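Local coordinates for protein iron superoxide dismutase (Trypanosoma cruzi, PDB 2GPC) that probably catalyses the dismutation of superoxide to oxygen and hydrogen peroxide with an iron ion at its active site, at residues 66-74 / 142-150. Numbering follows the deposited sequence. Where two conformers were deposited one is given.
Sequences FNLAAQIFN and HDAGCPLTE
N74, on helix 63-80, reaches the backbone of A144 and G145 in segment 142-150. Its CG lies anti to the carbonyl carbon (chi1 -66°), turning the amide toward their carbonyls. N74 CG passes 4.1 Å from G145 O. N74 OD1 stands 3.5 Å from C146 SG. N74 ND2 donates to G145 O over 3.2 Å, bent to 137° at the hydrogen. The nitrogen sits above that carbonyl's plane, 51° out of it. A second, weak hydrogen bond runs from N74 ND2 to A144 O.

The contact joins the alpha-hairpin domain to the C-terminal domain of the iron/manganese superoxide dismutase fold. The loop leaves strand 135-142 through a type II' beta turn, H142 to G145. A144 CB packs against the helix between N67 and Q71. A water bridges N67 OD1 and A144 N. Q71 OE1 comes 3.4 Å from A144 CA but is hydrogen-bonded to W124 NE1, while Q71 NE2 hydrogen-bonds Y35 OH. The Q71 side chain's nearest atom is about 5 Å from the bound iron ion.

L148 CD1 sits over one face of the F73 ring, 4.0 Å from its centroid, as a CH-pi contact. C146 SG meets the same ring obliquely. T149 CG2 reaches F66 CE1 at 3.5 Å.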
ATOM      1  N   PHE A  66      -7.461   6.484  14.565  1.00 13.96           N
ATOM      2  CA  PHE A  66      -6.435   7.407  14.082  1.00 13.59           C
ATOM      3  C   PHE A  66      -6.324   7.326  12.557  1.00 12.62           C
ATOM      4  O   PHE A  66      -6.335   8.350  11.893  1.00 11.99           O
ATOM      5  CB  PHE A  66      -5.074   7.107  14.718  1.00 13.49           C
ATOM      6  CG  PHE A  66      -3.939   7.870  14.096  1.00 14.80           C
ATOM      7  CD1 PHE A  66      -3.556   9.103  14.600  1.00 14.71           C
ATOM      8  CD2 PHE A  66      -3.271   7.365  12.991  1.00 14.06           C
ATOM      9  CE1 PHE A  66      -2.512   9.798  14.021  1.00 14.77           C
ATOM     10  CE2 PHE A  66      -2.233   8.060  12.419  1.00 14.45           C
ATOM     11  CZ  PHE A  66      -1.866   9.281  12.922  1.00 14.62           C
ATOM     12  N   ASN A  67      -6.229   6.115  12.017  1.00 12.16           N
ATOM     13  CA  ASN A  67      -6.046   5.933  10.573  1.00 12.31           C
ATOM     14  C   ASN A  67      -7.139   6.620   9.736  1.00 11.92           C
ATOM     15  O   ASN A  67      -6.850   7.189   8.684  1.00 11.71           O
ATOM     16  CB  ASN A  67      -5.977   4.445  10.192  1.00 12.14           C
ATOM     17  CG  ASN A  67      -4.776   3.713  10.797  1.00 13.10           C
ATOM     18  OD1 ASN A  67      -3.776   4.324  11.226  1.00 14.38           O
ATOM     19  ND2 ASN A  67      -4.862   2.373  10.807  1.00  9.73           N
ATOM     20  N   LEU A  68      -8.387   6.556  10.201  1.00 11.63           N
ATOM     21  CA  LEU A  68      -9.496   7.169   9.496  1.00 11.51           C
ATOM     22  C   LEU A  68      -9.377   8.694   9.507  1.00 11.28           C
ATOM     23  O   LEU A  68      -9.447   9.316   8.465  1.00 10.67           O
ATOM     24  CB  LEU A  68     -10.843   6.742  10.103  1.00 12.00           C
ATOM     25  CG  LEU A  68     -11.190   5.247  10.021  1.00 11.91           C
ATOM     26  CD1 LEU A  68     -12.478   4.945  10.791  1.00 12.67           C
ATOM     27  CD2 LEU A  68     -11.284   4.781   8.576  1.00 12.89           C
ATOM     28  N   ALA A  69      -9.195   9.286  10.684  1.00 11.23           N
ATOM     29  CA  ALA A  69      -9.084  10.745  10.802  1.00 11.47           C
ATOM     30  C   ALA A  69      -7.859  11.274  10.055  1.00 11.38           C
ATOM     31  O   ALA A  69      -7.924  12.286   9.367  1.00 11.71           O
ATOM     32  CB  ALA A  69      -9.012  11.151  12.268  1.00 11.56           C
ATOM     33  N   ALA A  70      -6.740  10.581  10.195  1.00 11.29           N
ATOM     34  CA  ALA A  70      -5.502  11.001   9.540  1.00 11.23           C
ATOM     35  C   ALA A  70      -5.610  10.923   8.026  1.00 11.08           C
ATOM     36  O   ALA A  70      -5.105  11.794   7.327  1.00 11.55           O
ATOM     37  CB  ALA A  70      -4.340  10.180  10.023  1.00 11.04           C
ATOM     38  N   GLN A  71      -6.260   9.884   7.518  1.00 10.77           N
ATOM     39  CA  GLN A  71      -6.427   9.737   6.078  1.00 10.85           C
ATOM     40  C   GLN A  71      -7.334  10.834   5.536  1.00 10.60           C
ATOM     41  O   GLN A  71      -7.127  11.313   4.436  1.00 11.22           O
ATOM     42  CB  GLN A  71      -6.969   8.362   5.697  1.00 10.77           C
ATOM     43  CG  GLN A  71      -5.936   7.234   5.789  1.00 11.43           C
ATOM     44  CD  GLN A  71      -4.834   7.353   4.756  1.00 11.91           C
ATOM     45  OE1 GLN A  71      -3.892   8.107   4.952  1.00 11.43           O
ATOM     46  NE2 GLN A  71      -4.951   6.610   3.655  1.00 14.62           N
ATOM     47  N   ILE A  72      -8.325  11.237   6.320  1.00 10.50           N
ATOM     48  CA  ILE A  72      -9.191  12.346   5.946  1.00 10.35           C
ATOM     49  C   ILE A  72      -8.410  13.660   5.846  1.00 10.37           C
ATOM     50  O   ILE A  72      -8.535  14.393   4.864  1.00 10.23           O
ATOM     51  CB  ILE A  72     -10.378  12.456   6.936  1.00 10.53           C
ATOM     52  CG1 ILE A  72     -11.340  11.280   6.715  1.00 10.77           C
ATOM     53  CG2 ILE A  72     -11.122  13.771   6.752  1.00 10.97           C
ATOM     54  CD1 ILE A  72     -12.356  11.080   7.827  1.00 11.99           C
ATOM     55  N   PHE A  73      -7.616  13.964   6.867  1.00 10.37           N
ATOM     56  CA  PHE A  73      -6.774  15.163   6.850  1.00 10.55           C
ATOM     57  C   PHE A  73      -5.764  15.119   5.695  1.00 10.73           C
ATOM     58  O   PHE A  73      -5.629  16.098   4.945  1.00 10.49           O
ATOM     59  CB  PHE A  73      -6.056  15.322   8.195  1.00 10.43           C
ATOM     60  CG  PHE A  73      -5.076  16.457   8.233  1.00 11.65           C
ATOM     61  CD1 PHE A  73      -5.448  17.701   8.744  1.00 13.35           C
ATOM     62  CD2 PHE A  73      -3.791  16.296   7.747  1.00 11.43           C
ATOM     63  CE1 PHE A  73      -4.538  18.754   8.776  1.00 13.65           C
ATOM     64  CE2 PHE A  73      -2.885  17.330   7.779  1.00 12.25           C
ATOM     65  CZ  PHE A  73      -3.263  18.575   8.296  1.00 12.38           C
ATOM     66  N   ASN A  74      -5.072  13.986   5.538  1.00 10.34           N
ATOM     67  CA  ASN A  74      -4.002  13.873   4.531  1.00 10.48           C
ATOM     68  C   ASN A  74      -4.558  14.053   3.112  1.00 10.49           C
ATOM     69  O   ASN A  74      -3.933  14.702   2.285  1.00 10.87           O
ATOM     70  CB  ASN A  74      -3.267  12.522   4.618  1.00 10.44           C
ATOM     71  CG  ASN A  74      -2.486  12.345   5.913  1.00 10.88           C
ATOM     72  OD1 ASN A  74      -2.192  13.307   6.599  1.00 10.51           O
ATOM     73  ND2 ASN A  74      -2.141  11.094   6.242  1.00  9.74           N
ATOM     74  N   HIS A 142       4.255   6.724   6.724  1.00 10.68           N
ATOM     75  CA  HIS A 142       3.869   5.412   6.263  1.00 10.72           C
ATOM     76  C   HIS A 142       2.400   5.208   6.608  1.00 10.78           C
ATOM     77  O   HIS A 142       1.937   5.628   7.672  1.00 10.67           O
ATOM     78  CB  HIS A 142       4.743   4.353   6.942  1.00 10.81           C
ATOM     79  CG  HIS A 142       4.702   3.014   6.284  1.00 11.09           C
ATOM     80  ND1 HIS A 142       5.015   2.828   4.953  1.00 12.69           N
ATOM     81  CD2 HIS A 142       4.396   1.785   6.775  1.00 12.69           C
ATOM     82  CE1 HIS A 142       4.910   1.545   4.656  1.00 13.13           C
ATOM     83  NE2 HIS A 142       4.544   0.891   5.744  1.00 13.38           N
ATOM     84  N   ASP A 143       1.684   4.565   5.696  1.00 10.45           N
ATOM     85  CA  ASP A 143       0.260   4.276   5.849  1.00 10.90           C
ATOM     86  C   ASP A 143      -0.545   5.560   6.045  1.00 10.92           C
ATOM     87  O   ASP A 143      -0.628   6.358   5.111  1.00 10.93           O
ATOM     88  CB  ASP A 143       0.044   3.241   6.947  1.00 10.46           C
ATOM     89  CG  ASP A 143       0.749   1.943   6.647  1.00 12.31           C
ATOM     90  OD1 ASP A 143       0.776   1.537   5.462  1.00 13.33           O
ATOM     91  OD2 ASP A 143       1.302   1.254   7.521  1.00 13.68           O
ATOM     92  N   ALA A 144      -1.133   5.758   7.224  1.00 10.51           N
ATOM     93  CA  ALA A 144      -1.925   6.956   7.520  1.00 10.98           C
ATOM     94  C   ALA A 144      -1.145   7.963   8.354  1.00 11.12           C
ATOM     95  O   ALA A 144      -1.700   8.960   8.789  1.00 11.42           O
ATOM     96  CB  ALA A 144      -3.226   6.577   8.229  1.00 11.05           C
ATOM     97  N   GLY A 145       0.147   7.701   8.561  1.00 11.45           N
ATOM     98  CA  GLY A 145       1.031   8.606   9.258  1.00 11.32           C
ATOM     99  C   GLY A 145       0.774  10.047   8.853  1.00 11.36           C
ATOM    100  O   GLY A 145       0.606  10.370   7.668  1.00 10.89           O
ATOM    101  N   CYS A 146       0.746  10.909   9.859  1.00 11.81           N
ATOM    102  CA  CYS A 146       0.391  12.304   9.691  1.00 12.31           C
ATOM    103  C   CYS A 146       1.371  13.186  10.482  1.00 12.82           C
ATOM    104  O   CYS A 146       1.609  12.920  11.650  1.00 13.22           O
ATOM    105  CB  CYS A 146      -1.029  12.514  10.192  1.00 12.10           C
ATOM    106  SG  CYS A 146      -1.669  14.182   9.913  1.00 12.86           S
ATOM    107  N   PRO A 147       1.932  14.224   9.856  1.00 13.61           N
ATOM    108  CA  PRO A 147       2.878  15.121  10.541  1.00 13.96           C
ATOM    109  C   PRO A 147       2.310  15.764  11.802  1.00 13.91           C
ATOM    110  O   PRO A 147       3.110  16.071  12.669  1.00 13.42           O
ATOM    111  CB  PRO A 147       3.190  16.203   9.492  1.00 13.96           C
ATOM    112  CG  PRO A 147       2.783  15.621   8.193  1.00 14.65           C
ATOM    113  CD  PRO A 147       1.721  14.621   8.452  1.00 13.52           C
ATOM    114  N   LEU A 148       0.988  15.937  11.914  1.00 13.97           N
ATOM    115  CA  LEU A 148       0.380  16.490  13.136  1.00 14.37           C
ATOM    116  C   LEU A 148       0.736  15.749  14.445  1.00 13.71           C
ATOM    117  O   LEU A 148       0.620  16.329  15.523  1.00 13.52           O
ATOM    118  CB  LEU A 148      -1.149  16.590  13.005  1.00 14.98           C
ATOM    119  CG  LEU A 148      -1.692  17.465  11.862  1.00 17.38           C
ATOM    120  CD1 LEU A 148      -3.161  17.773  12.084  1.00 19.00           C
ATOM    121  CD2 LEU A 148      -0.898  18.746  11.670  1.00 19.26           C
ATOM    122  N   THR A 149       1.165  14.490  14.370  1.00 13.03           N
ATOM    123  CA  THR A 149       1.607  13.779  15.584  1.00 12.83           C
ATOM    124  C   THR A 149       2.987  14.244  16.058  1.00 13.30           C
ATOM    125  O   THR A 149       3.407  13.903  17.159  1.00 13.40           O
ATOM    126  CB  THR A 149       1.614  12.234  15.396  1.00 12.80           C
ATOM    127  OG1 THR A 149       2.471  11.865  14.307  1.00 10.70           O
ATOM    128  CG2 THR A 149       0.232  11.712  15.005  1.00 12.86           C
ATOM    129  N   GLU A 150       3.692  14.976  15.194  1.00 13.77           N
ATOM    130  CA  GLU A 150       4.963  15.621  15.514  1.00 14.36           C
ATOM    131  C   GLU A 150       4.718  17.129  15.371  1.00 14.35           C
ATOM    132  O   GLU A 150       4.912  17.700  14.300  1.00 14.30           O
ATOM    133  CB  GLU A 150       6.071  15.111  14.587  0.50 14.21           C
ATOM    134  CG  GLU A 150       6.502  13.685  14.922  0.50 14.77           C
ATOM    135  CD  GLU A 150       7.462  13.072  13.912  0.50 15.60           C
ATOM    136  OE1 GLU A 150       8.679  13.327  13.991  0.50 17.25           O
ATOM    137  OE2 GLU A 150       7.001  12.312  13.042  0.50 16.55           O
TER
HETATM  138  O   HOH W   1      -1.272   4.263   9.885  1.00 13.08           O